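Long-range contacts in glycogen synthase (Cyanobacterium sp. CLg1, PDB 6GNF), which belongs to the starch and glycogen synthase family of two-domain glycosyltransferases and holds adenosine-5'-diphosphate and a glycan in the cleft between its domains: residues A[354-359]-A[383-388]; A[364-369]-A[430-435]; A[391-396]-A[408-413]. All blocks are in the same frame, centred on the assembly; numbering follows the deposited sequence.

Contact 1. Residues A[354-359]-A[383-388]. With ADP (adenosine-5'-diphosphate), chain F; AC1 (4,6-dideoxy-4-{[(1S,4R,5S,6S)-4,5,6-trihydroxy-3-(hydroxymethyl)cyclohex-2-en-1-yl]amino}-alpha-D-glucopyranose), chain D.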
# COMPACT_ATOMS: atom_id res chain seq x y z
N GLY A 354 -3.42 -16.07 12.19
CA GLY A 354 -2.47 -14.96 12.32
C GLY A 354 -2.93 -13.70 11.61
O GLY A 354 -3.39 -13.76 10.46
N PHE A 355 -2.81 -12.56 12.29
CA PHE A 355 -3.10 -11.26 11.69
C PHE A 355 -1.85 -10.39 11.72
O PHE A 355 -1.16 -10.31 12.74
CB PHE A 355 -4.24 -10.56 12.43
CG PHE A 355 -4.44 -9.12 12.03
CD1 PHE A 355 -3.69 -8.11 12.62
CD2 PHE A 355 -5.37 -8.78 11.06
CE1 PHE A 355 -3.86 -6.79 12.24
CE2 PHE A 355 -5.56 -7.46 10.69
CZ PHE A 355 -4.80 -6.46 11.28
N ILE A 356 -1.55 -9.75 10.61
CA ILE A 356 -0.48 -8.77 10.55
C ILE A 356 -0.99 -7.56 9.81
O ILE A 356 -1.38 -7.67 8.65
CB ILE A 356 0.76 -9.31 9.81
CG1 ILE A 356 1.16 -10.69 10.34
CG2 ILE A 356 1.92 -8.34 9.95
CD1 ILE A 356 2.17 -11.40 9.47
N GLY A 357 -1.03 -6.40 10.46
CA GLY A 357 -1.46 -5.19 9.76
C GLY A 357 -1.60 -3.97 10.63
O GLY A 357 -1.62 -4.07 11.85
N ARG A 358 -1.70 -2.82 9.98
CA ARG A 358 -1.95 -1.54 10.65
C ARG A 358 -3.18 -1.69 11.55
O ARG A 358 -4.15 -2.36 11.18
CB ARG A 358 -2.17 -0.42 9.62
CG ARG A 358 -0.91 -0.09 8.82
CD ARG A 358 -1.12 1.01 7.78
NE ARG A 358 -1.91 0.59 6.62
CZ ARG A 358 -3.17 0.97 6.36
NH1 ARG A 358 -3.84 1.80 7.17
NH2 ARG A 358 -3.78 0.52 5.28
N LEU A 359 -3.12 -1.11 12.74
CA LEU A 359 -4.26 -1.12 13.66
C LEU A 359 -5.18 0.08 13.36
O LEU A 359 -5.32 1.00 14.16
CB LEU A 359 -3.77 -1.06 15.10
CG LEU A 359 -2.83 -2.18 15.53
CD1 LEU A 359 -2.34 -1.94 16.94
CD2 LEU A 359 -3.53 -3.53 15.43
N VAL A 383 -2.99 -14.97 16.83
CA VAL A 383 -1.85 -14.10 17.03
C VAL A 383 -2.07 -12.83 16.22
O VAL A 383 -2.45 -12.91 15.05
CB VAL A 383 -0.54 -14.78 16.60
CG1 VAL A 383 0.64 -13.84 16.79
CG2 VAL A 383 -0.33 -16.06 17.41
N ILE A 384 -1.86 -11.67 16.85
CA ILE A 384 -2.16 -10.38 16.23
C ILE A 384 -0.96 -9.44 16.33
O ILE A 384 -0.49 -9.14 17.42
CB ILE A 384 -3.36 -9.70 16.91
CG1 ILE A 384 -4.51 -10.69 17.14
CG2 ILE A 384 -3.84 -8.52 16.08
CD1 ILE A 384 -5.57 -10.17 18.08
N LEU A 385 -0.47 -8.99 15.18
CA LEU A 385 0.70 -8.12 15.12
C LEU A 385 0.35 -6.83 14.36
O LEU A 385 -0.04 -6.89 13.20
CB LEU A 385 1.86 -8.84 14.43
CG LEU A 385 3.14 -8.04 14.16
CD1 LEU A 385 3.81 -7.64 15.47
CD2 LEU A 385 4.10 -8.84 13.28
N GLY A 386 0.55 -5.68 15.00
CA GLY A 386 0.24 -4.39 14.38
C GLY A 386 0.55 -3.17 15.22
O GLY A 386 0.71 -3.26 16.43
N ILE A 387 0.64 -2.01 14.56
CA ILE A 387 0.77 -0.71 15.23
C ILE A 387 -0.21 0.32 14.66
O ILE A 387 -0.59 0.25 13.49
CB ILE A 387 2.21 -0.16 15.12
CG1 ILE A 387 2.69 -0.12 13.67
CG2 ILE A 387 3.16 -1.00 15.96
CD1 ILE A 387 3.85 0.81 13.43
N GLY A 388 -0.58 1.30 15.48
CA GLY A 388 -1.49 2.37 15.06
C GLY A 388 -1.96 3.23 16.22
O GLY A 388 -1.20 4.04 16.75
PB ADP F . -1.38 -1.93 3.55
O1B ADP F . -2.82 -1.56 3.30
O2B ADP F . -0.47 -1.62 2.39
O3B ADP F . -0.87 -1.49 4.90
PA ADP F . -0.75 -4.57 2.60
O1A ADP F . -0.96 -4.14 1.15
O2A ADP F . -1.15 -5.97 3.06
O3A ADP F . -1.46 -3.54 3.63
O5' ADP F . 0.80 -4.37 2.98
C5' ADP F . 1.23 -4.22 4.33
C4' ADP F . 2.62 -4.84 4.46
O4' ADP F . 3.26 -4.49 5.68
C3' ADP F . 2.52 -6.35 4.44
O3' ADP F . 3.57 -6.85 3.60
C2' ADP F . 2.69 -6.77 5.88
O2' ADP F . 3.38 -8.01 5.93
C1' ADP F . 3.49 -5.64 6.50
N9 ADP F . 3.15 -5.26 7.90
C8 ADP F . 2.05 -4.59 8.31
N7 ADP F . 2.07 -4.38 9.66
C5 ADP F . 3.21 -4.92 10.13
C6 ADP F . 3.87 -5.06 11.44
N6 ADP F . 3.30 -4.57 12.56
N1 ADP F . 5.06 -5.70 11.49
C2 ADP F . 5.65 -6.20 10.40
N3 ADP F . 5.10 -6.10 9.17
C4 ADP F . 3.92 -5.49 8.97
C1 AC1 D . -0.03 4.74 2.12
O2 AC1 D . -0.83 5.71 0.03
C2 AC1 D . -0.40 4.48 0.66
C4A AC1 D . -2.58 -2.23 -1.39
C3 AC1 D . -1.48 3.40 0.53
O3 AC1 D . -1.62 3.11 -0.87
C4 AC1 D . -1.12 2.13 1.33
N4A AC1 D . -2.12 1.04 1.24
C5 AC1 D . -0.88 2.58 2.78
O5 AC1 D . 0.21 3.51 2.82
C6 AC1 D . -0.53 1.43 3.71
C1B AC1 D . -2.59 0.41 0.01
C2B AC1 D . -3.70 -0.66 0.21
O2B AC1 D . -4.20 -0.73 1.54
C3B AC1 D . -3.33 -2.09 -0.10
O3B AC1 D . -4.52 -2.87 -0.22
O4 AC1 D . -2.12 -3.58 -1.45
C5B AC1 D . -1.43 -1.27 -1.45
C7B AC1 D . -1.41 -0.12 -0.78
C6B AC1 D . -0.26 -1.60 -2.33
O6B AC1 D . -0.78 -1.73 -3.66
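Phe355 and Ile384 meet from paired positions on neighbouring parallel strands, both side chains on the sheet face that helix 365-370 covers. The CG2 branch of Ile384 comes in at a slant to the aromatic ring, 3.5 Å from Phe355 CD1. With CG of Phe355 swung away from its own backbone N (chi1 170°), the ring runs forward past the strand end. On the reverse face Ile356 and Leu385 turn their branches to each other, Ile356 CG2 lying 4.0 Å from Leu385 CD2. These same methyls bear on the adenine of ADP: Ile356 CG2 is 3.6 Å from C4, and Leu385 CD2 is 3.7 Å from N1. Gly357 and Gly386 bring bare CA atoms up to the adenine edge. A ladder of backbone bonds, Phe355 N to Val383 O, Leu385 N to Phe355 O and Gly357 N to Leu385 O, fixes the register. Beyond it the bond from Leu359 N to Ile387 O is almost straight (178°), although the N-H comes from above the carbonyl plane. The side chain of Leu359 folds over the second loop, CD1 at 3.4 Å from Gly386 O. Arg358 turns away from this pairing, and its chain, bent at chi3, sets two N-H groups on the beta phosphate: NE is 2.9 Å from ADP O3B and NH2 is 3.0 Å from ADP O1B, with the phosphorus in the guanidinium plane. Glu360 holds NH1, and Gln362 also takes a bond from NH2. Nucleotide bound at the C-terminal ends of central parallel strands is the hallmark of a Rossmann-like domain, here one half of a GT-B fold.

Contact 2. Residues A[364-369]-A[430-435]; sequences GADVII and PSRFEP. With AC1 (4,6-dideoxy-4-{[(1S,4R,5S,6S)-4,5,6-trihydroxy-3-(hydroxymethyl)cyclohex-2-en-1-yl]amino}-alpha-D-glucopyranose), chain D.
Arg432 grips Asp366 end-on, with one nitrogen to each carboxylate oxygen: NH1 lies 3.0 Å from Asp366 OD1 and NH2 lies 3.2 Å from Asp366 OD2. Both oxygens are met on their syn sides, but the two flat groups are twisted 47° apart, and the NH2 bond leaves the guanidinium plane by about 20°. Asp366 reaches this place with CG set between its backbone N and carbonyl carbon (chi1 64°), while Arg432 stretches out from CG to NE. Two backbone oxygens complete the grip on Arg432: Asn361 O on NH1 and Pro474 O on NE. Val367 CG2 comes in at a slant, 3.6 Å from Arg432 NH2. Closer to the strand end, Pro430 CG packs on Ile368 CG1 at 3.9 Å, and Gly364, at the N-cap of helix 365-370, offers a CA-H to Pro430 O. Further along the loop, Ser431 OG donates to Glu434 OE1 (2.6 Å), steadying a carboxylate whose OE2 accepts from AC1 O3B at 2.6 Å and pairs with Lys363. Asp366 probably offsets the charge of the buried guanidinium, and with the carbonyls of Asn361 and Pro474 taking up further N-H groups, all three nitrogens are bonded, which ties the loop's course to the helix start.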
# COMPACT_ATOMS: atom_id res chain seq x y z
N GLY A 364 -9.57 -3.90 10.27
CA GLY A 364 -10.48 -4.63 11.14
C GLY A 364 -9.84 -5.32 12.33
O GLY A 364 -10.39 -6.29 12.85
N ALA A 365 -8.70 -4.80 12.80
CA ALA A 365 -8.07 -5.31 14.01
C ALA A 365 -9.00 -5.15 15.22
O ALA A 365 -9.04 -6.02 16.10
CB ALA A 365 -6.75 -4.59 14.26
N ASP A 366 -9.77 -4.07 15.24
CA ASP A 366 -10.76 -3.85 16.30
C ASP A 366 -11.82 -4.96 16.37
O ASP A 366 -12.32 -5.28 17.44
CB ASP A 366 -11.41 -2.45 16.19
CG ASP A 366 -12.23 -2.26 14.90
OD1 ASP A 366 -11.81 -2.72 13.81
OD2 ASP A 366 -13.29 -1.62 14.99
N VAL A 367 -12.14 -5.54 15.21
CA VAL A 367 -13.07 -6.67 15.12
C VAL A 367 -12.50 -7.91 15.80
O VAL A 367 -13.22 -8.62 16.53
CB VAL A 367 -13.40 -7.00 13.64
CG1 VAL A 367 -14.26 -8.25 13.54
CG2 VAL A 367 -14.08 -5.82 12.96
N ILE A 368 -11.21 -8.18 15.57
CA ILE A 368 -10.57 -9.36 16.14
C ILE A 368 -10.56 -9.28 17.66
O ILE A 368 -10.94 -10.23 18.34
CB ILE A 368 -9.13 -9.56 15.62
CG1 ILE A 368 -9.10 -9.71 14.10
CG2 ILE A 368 -8.50 -10.81 16.25
CD1 ILE A 368 -7.71 -9.73 13.50
N ILE A 369 -10.17 -8.12 18.18
CA ILE A 369 -10.12 -7.90 19.62
C ILE A 369 -11.52 -8.03 20.24
O ILE A 369 -11.68 -8.67 21.28
CB ILE A 369 -9.50 -6.53 19.96
CG1 ILE A 369 -8.00 -6.56 19.63
CG2 ILE A 369 -9.70 -6.18 21.42
CD1 ILE A 369 -7.37 -5.19 19.54
N PRO A 430 -9.69 -9.44 8.19
CA PRO A 430 -11.05 -8.91 8.24
C PRO A 430 -11.13 -7.45 7.78
O PRO A 430 -11.62 -6.59 8.52
CB PRO A 430 -11.40 -9.04 9.72
CG PRO A 430 -10.10 -8.81 10.41
CD PRO A 430 -9.05 -9.41 9.51
N SER A 431 -10.64 -7.18 6.58
CA SER A 431 -10.58 -5.83 6.06
C SER A 431 -11.97 -5.30 5.72
O SER A 431 -12.81 -6.03 5.22
CB SER A 431 -9.69 -5.76 4.82
OG SER A 431 -8.37 -6.20 5.12
N ARG A 432 -12.20 -4.02 5.99
CA ARG A 432 -13.43 -3.34 5.60
C ARG A 432 -13.37 -2.88 4.14
O ARG A 432 -14.40 -2.77 3.48
CB ARG A 432 -13.70 -2.15 6.52
CG ARG A 432 -14.02 -2.57 7.95
CD ARG A 432 -14.43 -1.38 8.80
NE ARG A 432 -14.95 -1.81 10.11
CZ ARG A 432 -14.23 -1.96 11.22
NH1 ARG A 432 -12.92 -1.73 11.24
NH2 ARG A 432 -14.83 -2.36 12.34
N PHE A 433 -12.18 -2.55 3.67
CA PHE A 433 -11.92 -2.39 2.24
C PHE A 433 -10.45 -2.73 2.00
O PHE A 433 -9.62 -2.57 2.91
CB PHE A 433 -12.24 -0.97 1.77
CG PHE A 433 -11.53 0.10 2.55
CD1 PHE A 433 -12.05 0.57 3.75
CD2 PHE A 433 -10.34 0.64 2.08
CE1 PHE A 433 -11.40 1.56 4.47
CE2 PHE A 433 -9.68 1.63 2.80
CZ PHE A 433 -10.21 2.08 4.00
N GLU A 434 -10.13 -3.23 0.81
CA GLU A 434 -8.78 -3.71 0.53
C GLU A 434 -8.49 -3.67 -0.97
O GLU A 434 -8.85 -4.60 -1.68
CB GLU A 434 -8.59 -5.12 1.08
CG GLU A 434 -7.13 -5.53 1.23
CD GLU A 434 -6.42 -4.72 2.29
OE1 GLU A 434 -6.74 -4.93 3.48
OE2 GLU A 434 -5.55 -3.88 1.94
N PRO A 435 -7.85 -2.59 -1.45
CA PRO A 435 -7.52 -2.47 -2.86
C PRO A 435 -6.87 -3.72 -3.45
O PRO A 435 -7.28 -4.18 -4.52
CB PRO A 435 -6.57 -1.26 -2.88
CG PRO A 435 -7.12 -0.40 -1.80
CD PRO A 435 -7.58 -1.34 -0.73
C1 AC1 D . -0.03 4.74 2.12
O2 AC1 D . -0.83 5.71 0.03
C2 AC1 D . -0.40 4.48 0.66
C4A AC1 D . -2.58 -2.23 -1.39
C3 AC1 D . -1.48 3.40 0.53
O3 AC1 D . -1.62 3.11 -0.87
C4 AC1 D . -1.12 2.13 1.33
N4A AC1 D . -2.12 1.04 1.24
C5 AC1 D . -0.88 2.58 2.78
O5 AC1 D . 0.21 3.51 2.82
C6 AC1 D . -0.53 1.43 3.71
C1B AC1 D . -2.59 0.41 0.01
C2B AC1 D . -3.70 -0.66 0.21
O2B AC1 D . -4.20 -0.73 1.54
C3B AC1 D . -3.33 -2.09 -0.10
O3B AC1 D . -4.52 -2.87 -0.22
O4 AC1 D . -2.12 -3.58 -1.45
C5B AC1 D . -1.43 -1.27 -1.45
C7B AC1 D . -1.41 -0.12 -0.78
C6B AC1 D . -0.26 -1.60 -2.33
O6B AC1 D . -0.78 -1.73 -3.66

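Contact 3. Residues A[391-396]-A[408-413]. With ADP (adenosine-5'-diphosphate), chain F.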
# COMPACT_ATOMS: atom_id res chain seq x y z
N LYS A 391 -4.54 3.43 21.93
CA LYS A 391 -5.42 2.59 22.76
C LYS A 391 -5.92 1.33 22.06
O LYS A 391 -6.53 0.47 22.71
CB LYS A 391 -6.58 3.39 23.39
CG LYS A 391 -7.63 3.98 22.45
CD LYS A 391 -8.90 4.30 23.24
CE LYS A 391 -9.38 5.74 23.06
NZ LYS A 391 -9.89 6.02 21.68
N LEU A 392 -5.66 1.20 20.77
CA LEU A 392 -5.77 -0.11 20.13
C LEU A 392 -4.55 -0.95 20.52
O LEU A 392 -4.69 -2.11 20.90
CB LEU A 392 -5.89 -0.01 18.60
CG LEU A 392 -7.31 -0.04 18.03
CD1 LEU A 392 -7.30 0.30 16.55
CD2 LEU A 392 -7.96 -1.40 18.26
N GLU A 393 -3.37 -0.34 20.41
CA GLU A 393 -2.11 -0.96 20.85
C GLU A 393 -2.14 -1.38 22.31
O GLU A 393 -1.66 -2.45 22.65
CB GLU A 393 -0.94 0.00 20.63
CG GLU A 393 -0.55 0.17 19.17
CD GLU A 393 0.63 1.11 18.98
OE1 GLU A 393 0.99 1.40 17.82
OE2 GLU A 393 1.21 1.55 19.99
N GLN A 394 -2.73 -0.55 23.17
CA GLN A 394 -2.85 -0.86 24.59
C GLN A 394 -3.80 -2.03 24.81
O GLN A 394 -3.58 -2.86 25.69
CB GLN A 394 -3.33 0.37 25.36
CG GLN A 394 -3.27 0.22 26.88
CD GLN A 394 -4.09 1.28 27.60
OE1 GLN A 394 -4.51 2.28 27.01
NE2 GLN A 394 -4.34 1.05 28.89
N GLU A 395 -4.88 -2.07 24.03
CA GLU A 395 -5.83 -3.18 24.10
C GLU A 395 -5.20 -4.46 23.60
O GLU A 395 -5.38 -5.53 24.20
CB GLU A 395 -7.08 -2.88 23.27
CG GLU A 395 -8.11 -2.02 23.98
CD GLU A 395 -9.28 -1.67 23.08
OE1 GLU A 395 -10.38 -1.43 23.62
OE2 GLU A 395 -9.10 -1.66 21.84
N LEU A 396 -4.50 -4.34 22.48
CA LEU A 396 -3.82 -5.47 21.86
C LEU A 396 -2.94 -6.21 22.87
O LEU A 396 -3.04 -7.42 23.02
CB LEU A 396 -2.96 -4.98 20.69
CG LEU A 396 -2.41 -6.02 19.73
CD1 LEU A 396 -3.54 -6.90 19.21
CD2 LEU A 396 -1.68 -5.35 18.58
N GLY A 408 -1.28 -10.62 21.54
CA GLY A 408 -1.16 -9.38 20.78
C GLY A 408 0.21 -8.78 20.97
O GLY A 408 0.78 -8.84 22.05
N VAL A 409 0.74 -8.19 19.90
CA VAL A 409 2.05 -7.56 19.92
C VAL A 409 1.98 -6.24 19.18
O VAL A 409 1.79 -6.20 17.97
CB VAL A 409 3.11 -8.47 19.27
CG1 VAL A 409 4.46 -7.78 19.20
CG2 VAL A 409 3.22 -9.78 20.04
N ALA A 410 2.18 -5.15 19.91
CA ALA A 410 2.09 -3.81 19.33
C ALA A 410 3.47 -3.31 18.93
O ALA A 410 4.02 -2.41 19.55
CB ALA A 410 1.44 -2.85 20.31
N ARG A 411 4.01 -3.88 17.86
CA ARG A 411 5.31 -3.47 17.34
C ARG A 411 5.36 -3.66 15.84
O ARG A 411 4.52 -4.37 15.27
CB ARG A 411 6.43 -4.29 17.99
CG ARG A 411 7.12 -3.60 19.16
CD ARG A 411 8.36 -4.34 19.63
NE ARG A 411 8.02 -5.54 20.40
CZ ARG A 411 7.95 -6.78 19.93
NH1 ARG A 411 7.62 -7.78 20.74
NH2 ARG A 411 8.21 -7.03 18.65
N PHE A 412 6.29 -2.98 15.20
CA PHE A 412 6.68 -3.35 13.85
C PHE A 412 7.85 -4.31 14.01
O PHE A 412 8.92 -3.92 14.48
CB PHE A 412 7.07 -2.16 13.02
CG PHE A 412 7.13 -2.46 11.56
CD1 PHE A 412 8.25 -3.08 11.02
CD2 PHE A 412 6.06 -2.15 10.72
CE1 PHE A 412 8.31 -3.37 9.66
CE2 PHE A 412 6.12 -2.43 9.37
CZ PHE A 412 7.25 -3.04 8.84
N ASP A 413 7.64 -5.56 13.62
CA ASP A 413 8.59 -6.63 13.91
C ASP A 413 8.61 -7.63 12.76
O ASP A 413 7.75 -8.53 12.69
CB ASP A 413 8.19 -7.30 15.22
CG ASP A 413 9.20 -8.33 15.70
OD1 ASP A 413 10.09 -8.72 14.91
OD2 ASP A 413 9.12 -8.76 16.87
PB ADP F . -1.38 -1.93 3.55
O1B ADP F . -2.82 -1.56 3.30
O2B ADP F . -0.47 -1.62 2.39
O3B ADP F . -0.87 -1.49 4.90
PA ADP F . -0.75 -4.57 2.60
O1A ADP F . -0.96 -4.14 1.15
O2A ADP F . -1.15 -5.97 3.06
O3A ADP F . -1.46 -3.54 3.63
O5' ADP F . 0.80 -4.37 2.98
C5' ADP F . 1.23 -4.22 4.33
C4' ADP F . 2.62 -4.84 4.46
O4' ADP F . 3.26 -4.49 5.68
C3' ADP F . 2.52 -6.35 4.44
O3' ADP F . 3.57 -6.85 3.60
C2' ADP F . 2.69 -6.77 5.88
O2' ADP F . 3.38 -8.01 5.93
C1' ADP F . 3.49 -5.64 6.50
N9 ADP F . 3.15 -5.26 7.90
C8 ADP F . 2.05 -4.59 8.31
N7 ADP F . 2.07 -4.38 9.66
C5 ADP F . 3.21 -4.92 10.13
C6 ADP F . 3.87 -5.06 11.44
N6 ADP F . 3.30 -4.57 12.56
N1 ADP F . 5.06 -5.70 11.49
C2 ADP F . 5.65 -6.20 10.40
N3 ADP F . 5.10 -6.10 9.17
C4 ADP F . 3.92 -5.49 8.97
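Glu393, whose aliphatic stem lies against Ala410, accepts a hydrogen bond at OE1 from the backbone N of Gly388, in the loop that leads into helix 390-402. The stem meets Ala410 from the side, Glu393 CB standing 3.7 Å from Ala410 CB, and the extended chain beyond CG carries the carboxylate on to Gly388. One turn later Leu396 points toward the strand end. Its CG sits 3.7 Å from Gly408 CA, and its CD2 touches Val409 O at 3.6 Å. Turning CG of Leu396 away from the backbone N (chi1 -167°) is what lays both methyls along this backbone. Gly408 in turn directs a CA-H at Leu396 O over 3.5 Å, so at Gly408, which has no side chain, the strand backbone comes close to the helix backbone.

After Ala410 the chain runs away from helix 390-402 and becomes an adenine-binding loop. Arg411 O accepts from ADP N6 at 3.0 Å with a nearly straight N-H (164°), while Asp413 N gives a weaker bond to ADP N1. The base also lies over one face of the Phe412 ring, ADP C2 being 3.8 Å above its centre, opposite Ile356 across the base. Arg411 has Val409 CG1 against one face of its guanidinium and Asp413 at its edge, in a salt bridge whose hydrogen bond is bent and weak. Asp413 is also the N-cap of helix 414-423, its OD1 weakly bonded to Leu416 N.

In the beta-alpha-beta crossover from strand 381-385 to strand 406-409, helix 390-402 returns over the sheet face bearing Ile384, with Leu396 reaching Ile384 and Leu359; Val409, on the outermost strand 406-409 of the parallel sheet, turns the other way, onto Leu385.

All three contacts belong to the same Rossmann-like half of the enzyme. Contact 1 is buried and joins two adjacent strands by backbone bonds; contact 3 is only partly buried, and fixes the next strand outward through apolar packing with a helix. Strand 381-385 of contact 1 is the sheet neighbour of strand 406-409 of contact 3: Ile384 O bonds to Val409 N. Both contacts line ADP, one at its phosphate and adenine, the other at the adenine alone. Contact 2, also buried, relies instead on a salt bridge, and its loop runs to AC1. Ile368 joins it to contact 1 through Phe355 and Ile384, while Ile369 and Asp366 brush Leu392 of contact 3.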